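PDB 2EO0: hypothetical protein ST1444, which probably resolves Holliday junctions during genetic recombination, acting as a magnesium-dependent endonuclease that makes paired nicks in opposing strands of four-way DNA. Local coordinates for residues A[42-46]-A[56-60]; A[67-72]-A[113-119]. One frame throughout, in Å; residues are numbered along the deposited sequence.

Interaction 1 of 2, residues A[42-46]-A[56-60]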
ATOM      1  N   HIS A  42      14.494  -3.765   0.786  1.00 40.37           N
ATOM      2  CA  HIS A  42      13.506  -4.748   0.352  1.00 35.50           C
ATOM      3  C   HIS A  42      12.078  -4.234   0.364  1.00 36.23           C
ATOM      4  O   HIS A  42      11.140  -5.015   0.278  1.00 34.67           O
ATOM      5  CB  HIS A  42      13.612  -6.032   1.164  1.00 29.93           C
ATOM      6  CG  HIS A  42      14.920  -6.723   0.989  1.00 43.29           C
ATOM      7  ND1 HIS A  42      15.182  -7.969   1.503  1.00 39.37           N
ATOM      8  CD2 HIS A  42      16.044  -6.335   0.343  1.00 34.28           C
ATOM      9  CE1 HIS A  42      16.412  -8.321   1.181  1.00 40.70           C
ATOM     10  NE2 HIS A  42      16.954  -7.347   0.476  1.00 41.82           N
ATOM     11  N   VAL A  43      11.918  -2.916   0.463  1.00 39.64           N
ATOM     12  CA  VAL A  43      10.589  -2.315   0.417  1.00 38.86           C
ATOM     13  C   VAL A  43      10.499  -1.489  -0.864  1.00 35.19           C
ATOM     14  O   VAL A  43      11.373  -0.657  -1.130  1.00 42.03           O
ATOM     15  CB  VAL A  43      10.335  -1.396   1.635  1.00 40.92           C
ATOM     16  CG1 VAL A  43      10.439  -2.209   2.947  1.00 26.04           C
ATOM     17  CG2 VAL A  43      11.355  -0.245   1.632  1.00 47.76           C
ATOM     18  N   PRO A  44       9.464  -1.715  -1.689  1.00 31.54           N
ATOM     19  CA  PRO A  44       9.325  -0.936  -2.937  1.00 33.54           C
ATOM     20  C   PRO A  44       9.446   0.560  -2.623  1.00 33.48           C
ATOM     21  O   PRO A  44       8.994   1.027  -1.570  1.00 26.84           O
ATOM     22  CB  PRO A  44       7.929  -1.307  -3.433  1.00 34.98           C
ATOM     23  CG  PRO A  44       7.773  -2.720  -2.966  1.00 38.82           C
ATOM     24  CD  PRO A  44       8.362  -2.672  -1.539  1.00 32.36           C
ATOM     25  N   ASP A  45      10.055   1.314  -3.526  1.00 29.21           N
ATOM     26  CA  ASP A  45      10.244   2.735  -3.266  1.00 31.76           C
ATOM     27  C   ASP A  45       8.952   3.489  -3.224  1.00 39.15           C
ATOM     28  O   ASP A  45       8.814   4.481  -2.498  1.00 37.57           O
ATOM     29  CB  ASP A  45      11.156   3.354  -4.323  1.00 40.07           C
ATOM     30  CG  ASP A  45      12.493   2.662  -4.389  1.00 37.28           C
ATOM     31  OD1 ASP A  45      12.905   2.115  -3.333  1.00 36.67           O
ATOM     32  OD2 ASP A  45      13.116   2.664  -5.475  1.00 31.82           O
ATOM     33  N   ILE A  46       8.000   3.005  -4.014  1.00 40.78           N
ATOM     34  CA  ILE A  46       6.705   3.634  -4.105  1.00 35.74           C
ATOM     35  C   ILE A  46       5.614   2.604  -3.998  1.00 37.89           C
ATOM     36  O   ILE A  46       5.662   1.566  -4.642  1.00 36.91           O
ATOM     37  CB  ILE A  46       6.517   4.349  -5.466  1.00 38.80           C
ATOM     38  CG1 ILE A  46       7.574   5.451  -5.633  1.00 27.73           C
ATOM     39  CG2 ILE A  46       5.084   4.922  -5.559  1.00 24.70           C
ATOM     40  CD1 ILE A  46       7.581   6.048  -7.007  1.00 26.86           C
ATOM     41  N   LEU A  56       3.145  -1.545  -6.969  1.00 35.48           N
ATOM     42  CA  LEU A  56       4.419  -1.347  -6.328  1.00 40.75           C
ATOM     43  C   LEU A  56       5.452  -0.902  -7.364  1.00 43.31           C
ATOM     44  O   LEU A  56       5.509  -1.445  -8.481  1.00 42.11           O
ATOM     45  CB  LEU A  56       4.820  -2.661  -5.661  1.00 39.51           C
ATOM     46  CG  LEU A  56       3.734  -3.240  -4.727  1.00 33.22           C
ATOM     47  CD1 LEU A  56       4.148  -4.608  -4.188  1.00 26.07           C
ATOM     48  CD2 LEU A  56       3.495  -2.269  -3.588  1.00 23.51           C
ATOM     49  N   ILE A  57       6.249   0.104  -7.017  1.00 33.50           N
ATOM     50  CA  ILE A  57       7.250   0.573  -7.949  1.00 31.11           C
ATOM     51  C   ILE A  57       8.602   0.799  -7.325  1.00 33.36           C
ATOM     52  O   ILE A  57       8.746   1.506  -6.334  1.00 41.38           O
ATOM     53  CB  ILE A  57       6.834   1.886  -8.635  1.00 33.89           C
ATOM     54  CG1 ILE A  57       5.417   1.760  -9.214  1.00 26.42           C
ATOM     55  CG2 ILE A  57       7.824   2.216  -9.758  1.00 22.53           C
ATOM     56  CD1 ILE A  57       4.840   3.080  -9.643  1.00 34.74           C
ATOM     57  N   GLU A  58       9.601   0.177  -7.928  1.00 38.63           N
ATOM     58  CA  GLU A  58      10.977   0.313  -7.501  1.00 28.21           C
ATOM     59  C   GLU A  58      11.578   1.236  -8.576  1.00 28.64           C
ATOM     60  O   GLU A  58      11.462   0.986  -9.775  1.00 27.45           O
ATOM     61  CB  GLU A  58      11.619  -1.080  -7.487  1.00 34.18           C
ATOM     62  CG  GLU A  58      13.045  -1.177  -6.966  1.00 40.77           C
ATOM     63  CD  GLU A  58      13.243  -0.582  -5.589  1.00 37.66           C
ATOM     64  OE1 GLU A  58      12.316  -0.668  -4.752  1.00 41.79           O
ATOM     65  OE2 GLU A  58      14.347  -0.035  -5.353  1.00 44.02           O
ATOM     66  N   VAL A  59      12.184   2.326  -8.139  1.00 31.57           N
ATOM     67  CA  VAL A  59      12.766   3.279  -9.056  1.00 29.35           C
ATOM     68  C   VAL A  59      14.287   3.293  -9.045  1.00 28.16           C
ATOM     69  O   VAL A  59      14.909   3.424  -8.006  1.00 33.81           O
ATOM     70  CB  VAL A  59      12.263   4.702  -8.746  1.00 41.50           C
ATOM     71  CG1 VAL A  59      12.829   5.696  -9.786  1.00 35.09           C
ATOM     72  CG2 VAL A  59      10.729   4.708  -8.712  1.00 32.94           C
ATOM     73  N   LYS A  60      14.883   3.166 -10.223  1.00 34.69           N
ATOM     74  CA  LYS A  60      16.339   3.186 -10.347  1.00 36.38           C
ATOM     75  C   LYS A  60      16.738   4.251 -11.347  1.00 32.91           C
ATOM     76  O   LYS A  60      15.986   4.561 -12.278  1.00 38.70           O
ATOM     77  CB  LYS A  60      16.881   1.822 -10.816  1.00 37.20           C
ATOM     78  CG  LYS A  60      17.590   1.008  -9.742  1.00 40.75           C
ATOM     79  CD  LYS A  60      16.625   0.138  -8.959  1.00 48.26           C
ATOM     80  CE  LYS A  60      17.355  -0.795  -8.008  1.00 31.14           C
ATOM     81  NZ  LYS A  60      18.010  -0.043  -6.917  1.00 49.24           N
TER
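Asp-45 and Glu-58 bring their carboxylates together at a steep angle, with Asp-45 OD2 and Glu-58 OE2 3.0 Å apart and the two planes turned 61° against each other. Acidic pairs so close suit a cation site: both residues are probable magnesium ligands, as is Glu-15 of helix 13-24, which touches Asp-45. Val-59 N donates to Asp-45 OD2 (2.8 Å) on the anti side, while Asp-45 N makes a weak bond to Glu-58 OE1. The Glu-58 chain leaves opposite its backbone N (chi1 -176°) and then bends at chi2, which brings its carboxylate back to Asp-45. This is the acidic centre of the PDDEXK nuclease fold; a classic bulge sets Asp-45 and Ile-46 both opposite Ile-57. The tightly packed part lies there: Ile-46 N bonds Ile-57 O and Ile-57 N returns to Ile-46 O, both at 2.9 Å, and beta-branched chains suit this strand pairing, Ile-46 CD1 reaching Val-59 CG2 at 3.8 Å. Rigid Pro-44 lays CG against Leu-56 CB and also touches Phe-81 of helix 72-85. The looser side holds the partly exposed Asp-45 and Lys-60, whose NZ has a long salt bridge to Glu-58 OE2 (4.0 Å) and a weak bond to Gln-74 of helix 72-85.

Interaction 2 of 2, residues A[67-72]-A[113-119]; sequences KIYIEK and GNYAIDL
Ile-68 with Ile-117 and Ile-70 with Tyr-115 form hydrogen-bonded pairs of two short antiparallel strands, 68-70 and 115-117, their axes 4.7 Å apart at closest approach. Ile-68 N gives a nearly straight bond to Ile-117 O (2.7 Å), and Ile-70 N another to Tyr-115 O. Side chains alternate between the faces. On the one carrying Tyr-69 and Ala-116, the small methyl of Ala-116 lets the tyrosine ring approach obliquely, CD1 lying 3.6 Å from Ala-116 CB. Lys-67 bends at chi3 so that CE also meets Ala-116 CB (3.8 Å) and NZ makes a weak bond to Tyr-69 OH. The other face is buried and largely apolar. Ile-68 and Ile-117 run side by side, CB to CG2 3.9 Å, both touching Val-122 of helix 119-123. Ile-70 CG2 sits between its own backbone N and carbonyl carbon, which puts it against Tyr-115 CB at 3.3 Å. The Tyr-115 ring turns its edge to Lys-72 CA, its OH bonds Glu-76, and Arg-79 makes a cation-pi contact with it. Replacing Tyr-115 by an alanine would probably leave Arg-79 without its aromatic partner and Glu-76 without the hydroxyl's bond, opening a gap beside Ala-75. Gly-113 suits its phi of 121°, where a CB would collide with the preceding carbonyl O; its own O lies 3.3 Å from Lys-72 CB. Glu-71 caps the backbone N of Glu-73 and Gln-74, and Asp-118, at the N-cap of helix 119-123, bonds Thr-121 through OD1. The chemistry implies a backbone-zipped sheet with a mostly apolar buried face, whose one tyrosine ends among charged groups, and polar ends that start helices.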
ATOM      1  N   LYS A  67      22.345  -3.164 -20.717  1.00 43.12           N
ATOM      2  CA  LYS A  67      21.740  -3.970 -19.626  1.00 42.91           C
ATOM      3  C   LYS A  67      21.664  -3.283 -18.269  1.00 47.53           C
ATOM      4  O   LYS A  67      22.653  -2.738 -17.774  1.00 48.58           O
ATOM      5  CB  LYS A  67      22.493  -5.288 -19.452  1.00 36.86           C
ATOM      6  CG  LYS A  67      22.116  -6.362 -20.469  1.00 57.51           C
ATOM      7  CD  LYS A  67      22.906  -7.671 -20.281  1.00 51.50           C
ATOM      8  CE  LYS A  67      22.474  -8.444 -19.037  1.00 61.95           C
ATOM      9  NZ  LYS A  67      23.095  -9.817 -18.940  1.00 67.66           N
ATOM     10  N   ILE A  68      20.472  -3.322 -17.679  1.00 43.74           N
ATOM     11  CA  ILE A  68      20.233  -2.766 -16.353  1.00 41.99           C
ATOM     12  C   ILE A  68      20.282  -3.950 -15.401  1.00 39.66           C
ATOM     13  O   ILE A  68      19.560  -4.931 -15.587  1.00 39.65           O
ATOM     14  CB  ILE A  68      18.837  -2.154 -16.212  1.00 46.23           C
ATOM     15  CG1 ILE A  68      18.609  -1.115 -17.307  1.00 48.58           C
ATOM     16  CG2 ILE A  68      18.687  -1.555 -14.822  1.00 43.10           C
ATOM     17  CD1 ILE A  68      17.220  -0.482 -17.279  1.00 51.55           C
ATOM     18  N   TYR A  69      21.115  -3.846 -14.375  1.00 44.67           N
ATOM     19  CA  TYR A  69      21.279  -4.917 -13.411  1.00 38.99           C
ATOM     20  C   TYR A  69      20.683  -4.583 -12.067  1.00 39.56           C
ATOM     21  O   TYR A  69      20.842  -3.480 -11.564  1.00 39.04           O
ATOM     22  CB  TYR A  69      22.768  -5.211 -13.225  1.00 38.31           C
ATOM     23  CG  TYR A  69      23.375  -6.020 -14.345  1.00 47.86           C
ATOM     24  CD1 TYR A  69      23.225  -7.409 -14.385  1.00 60.25           C
ATOM     25  CD2 TYR A  69      24.092  -5.405 -15.372  1.00 48.90           C
ATOM     26  CE1 TYR A  69      23.778  -8.172 -15.427  1.00 57.95           C
ATOM     27  CE2 TYR A  69      24.649  -6.156 -16.421  1.00 59.44           C
ATOM     28  CZ  TYR A  69      24.488  -7.539 -16.439  1.00 64.33           C
ATOM     29  OH  TYR A  69      25.038  -8.293 -17.457  1.00 70.57           O
ATOM     30  N   ILE A  70      19.986  -5.546 -11.483  1.00 41.00           N
ATOM     31  CA  ILE A  70      19.432  -5.358 -10.158  1.00 37.70           C
ATOM     32  C   ILE A  70      19.918  -6.527  -9.310  1.00 32.67           C
ATOM     33  O   ILE A  70      19.819  -7.681  -9.710  1.00 34.50           O
ATOM     34  CB  ILE A  70      17.917  -5.314 -10.201  1.00 53.53           C
ATOM     35  CG1 ILE A  70      17.369  -5.097  -8.791  1.00 48.11           C
ATOM     36  CG2 ILE A  70      17.398  -6.591 -10.817  1.00 68.80           C
ATOM     37  CD1 ILE A  70      15.909  -4.737  -8.755  1.00 62.20           C
ATOM     38  N   GLU A  71      20.480  -6.199  -8.152  1.00 33.97           N
ATOM     39  CA  GLU A  71      21.040  -7.165  -7.205  1.00 32.56           C
ATOM     40  C   GLU A  71      20.066  -8.242  -6.731  1.00 38.66           C
ATOM     41  O   GLU A  71      18.924  -7.960  -6.338  1.00 34.19           O
ATOM     42  CB  GLU A  71      21.621  -6.403  -6.011  1.00 32.88           C
ATOM     43  CG  GLU A  71      22.475  -7.219  -5.060  1.00 35.09           C
ATOM     44  CD  GLU A  71      21.657  -7.940  -4.019  1.00 35.00           C
ATOM     45  OE1 GLU A  71      20.802  -7.292  -3.386  1.00 40.18           O
ATOM     46  OE2 GLU A  71      21.874  -9.147  -3.823  1.00 37.13           O
ATOM     47  N   LYS A  72      20.556  -9.477  -6.760  1.00 30.34           N
ATOM     48  CA  LYS A  72      19.804 -10.668  -6.389  1.00 33.25           C
ATOM     49  C   LYS A  72      18.943 -10.598  -5.121  1.00 38.95           C
ATOM     50  O   LYS A  72      17.717 -10.789  -5.178  1.00 36.65           O
ATOM     51  CB  LYS A  72      20.782 -11.835  -6.284  1.00 32.40           C
ATOM     52  CG  LYS A  72      20.198 -13.155  -5.850  1.00 33.43           C
ATOM     53  CD  LYS A  72      21.325 -14.089  -5.428  1.00 40.48           C
ATOM     54  CE  LYS A  72      20.814 -15.482  -5.058  1.00 57.41           C
ATOM     55  NZ  LYS A  72      19.873 -15.470  -3.886  1.00 58.32           N
ATOM     56  N   GLY A 113      23.467 -14.727 -11.023  1.00 48.32           N
ATOM     57  CA  GLY A 113      22.461 -14.755  -9.967  1.00 40.38           C
ATOM     58  C   GLY A 113      21.632 -13.486  -9.792  1.00 46.43           C
ATOM     59  O   GLY A 113      20.612 -13.472  -9.094  1.00 35.05           O
ATOM     60  N   ASN A 114      22.074 -12.401 -10.410  1.00 41.40           N
ATOM     61  CA  ASN A 114      21.328 -11.169 -10.285  1.00 37.84           C
ATOM     62  C   ASN A 114      20.262 -11.141 -11.360  1.00 32.49           C
ATOM     63  O   ASN A 114      20.038 -12.130 -12.049  1.00 32.87           O
ATOM     64  CB  ASN A 114      22.264  -9.968 -10.395  1.00 32.51           C
ATOM     65  CG  ASN A 114      23.427 -10.068  -9.443  1.00 32.19           C
ATOM     66  OD1 ASN A 114      24.521 -10.479  -9.827  1.00 34.28           O
ATOM     67  ND2 ASN A 114      23.194  -9.716  -8.180  1.00 38.99           N
ATOM     68  N   TYR A 115      19.600 -10.007 -11.501  1.00 33.30           N
ATOM     69  CA  TYR A 115      18.542  -9.890 -12.473  1.00 29.88           C
ATOM     70  C   TYR A 115      18.839  -8.726 -13.368  1.00 38.85           C
ATOM     71  O   TYR A 115      19.425  -7.730 -12.937  1.00 42.30           O
ATOM     72  CB  TYR A 115      17.213  -9.705 -11.756  1.00 35.02           C
ATOM     73  CG  TYR A 115      16.838 -10.907 -10.918  1.00 28.87           C
ATOM     74  CD1 TYR A 115      16.090 -11.939 -11.449  1.00 37.01           C
ATOM     75  CD2 TYR A 115      17.311 -11.046  -9.618  1.00 24.35           C
ATOM     76  CE1 TYR A 115      15.828 -13.087 -10.704  1.00 33.93           C
ATOM     77  CE2 TYR A 115      17.062 -12.162  -8.887  1.00 23.76           C
ATOM     78  CZ  TYR A 115      16.324 -13.189  -9.421  1.00 35.57           C
ATOM     79  OH  TYR A 115      16.094 -14.333  -8.672  1.00 42.44           O
ATOM     80  N   ALA A 116      18.443  -8.859 -14.630  1.00 41.67           N
ATOM     81  CA  ALA A 116      18.702  -7.811 -15.592  1.00 41.26           C
ATOM     82  C   ALA A 116      17.727  -7.787 -16.733  1.00 34.17           C
ATOM     83  O   ALA A 116      16.990  -8.743 -16.988  1.00 35.26           O
ATOM     84  CB  ALA A 116      20.119  -7.934 -16.132  1.00 49.96           C
ATOM     85  N   ILE A 117      17.749  -6.653 -17.413  1.00 33.11           N
ATOM     86  CA  ILE A 117      16.892  -6.395 -18.542  1.00 33.81           C
ATOM     87  C   ILE A 117      17.740  -5.487 -19.436  1.00 38.40           C
ATOM     88  O   ILE A 117      18.494  -4.629 -18.937  1.00 34.99           O
ATOM     89  CB  ILE A 117      15.574  -5.687 -18.060  1.00 37.65           C
ATOM     90  CG1 ILE A 117      14.639  -5.428 -19.241  1.00 32.93           C
ATOM     91  CG2 ILE A 117      15.889  -4.402 -17.277  1.00 24.31           C
ATOM     92  CD1 ILE A 117      13.825  -6.670 -19.655  1.00 34.99           C
ATOM     93  N   ASP A 118      17.663  -5.704 -20.745  1.00 36.77           N
ATOM     94  CA  ASP A 118      18.420  -4.894 -21.701  1.00 31.26           C
ATOM     95  C   ASP A 118      17.809  -3.484 -21.792  1.00 36.11           C
ATOM     96  O   ASP A 118      16.584  -3.342 -21.759  1.00 38.32           O
ATOM     97  CB  ASP A 118      18.412  -5.604 -23.054  1.00 29.82           C
ATOM     98  CG  ASP A 118      17.015  -5.918 -23.529  1.00 57.28           C
ATOM     99  OD1 ASP A 118      16.512  -5.163 -24.387  1.00 67.16           O
ATOM    100  OD2 ASP A 118      16.401  -6.904 -23.037  1.00 55.88           O
ATOM    101  N   LEU A 119      18.641  -2.445 -21.900  1.00 36.56           N
ATOM    102  CA  LEU A 119      18.096  -1.089 -21.961  1.00 43.81           C
ATOM    103  C   LEU A 119      17.159  -0.913 -23.134  1.00 47.73           C
ATOM    104  O   LEU A 119      16.331  -0.008 -23.157  1.00 54.27           O
ATOM    105  CB  LEU A 119      19.195  -0.005 -21.988  1.00 48.24           C
ATOM    106  CG  LEU A 119      19.946   0.566 -23.200  1.00 56.37           C
ATOM    107  CD1 LEU A 119      18.987   0.993 -24.280  1.00 67.70           C
ATOM    108  CD2 LEU A 119      20.777   1.780 -22.771  1.00 50.24           C
TER

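Interactions 1 and 2 follow one another along the chain, the first closing before the second opens, and their centres lie about 15 Å apart. Interaction 1 belongs to the mixed five-stranded sheet, interaction 2 to a separate antiparallel sheet of three short strands. Strand 68-70 is the next strand after 53-61, and the two contacts meet where Lys-60 CE packs on Ile-70 CD1 at 4.3 Å. Helix 72-85 touches both: Pro-44, Leu-56 and Glu-58 pack on it from interaction 1, Ile-70 and Tyr-115 from interaction 2. The small sheet therefore borders the probable metal site, the side chain of Ile-70 lying about 5 Å from that of Glu-58.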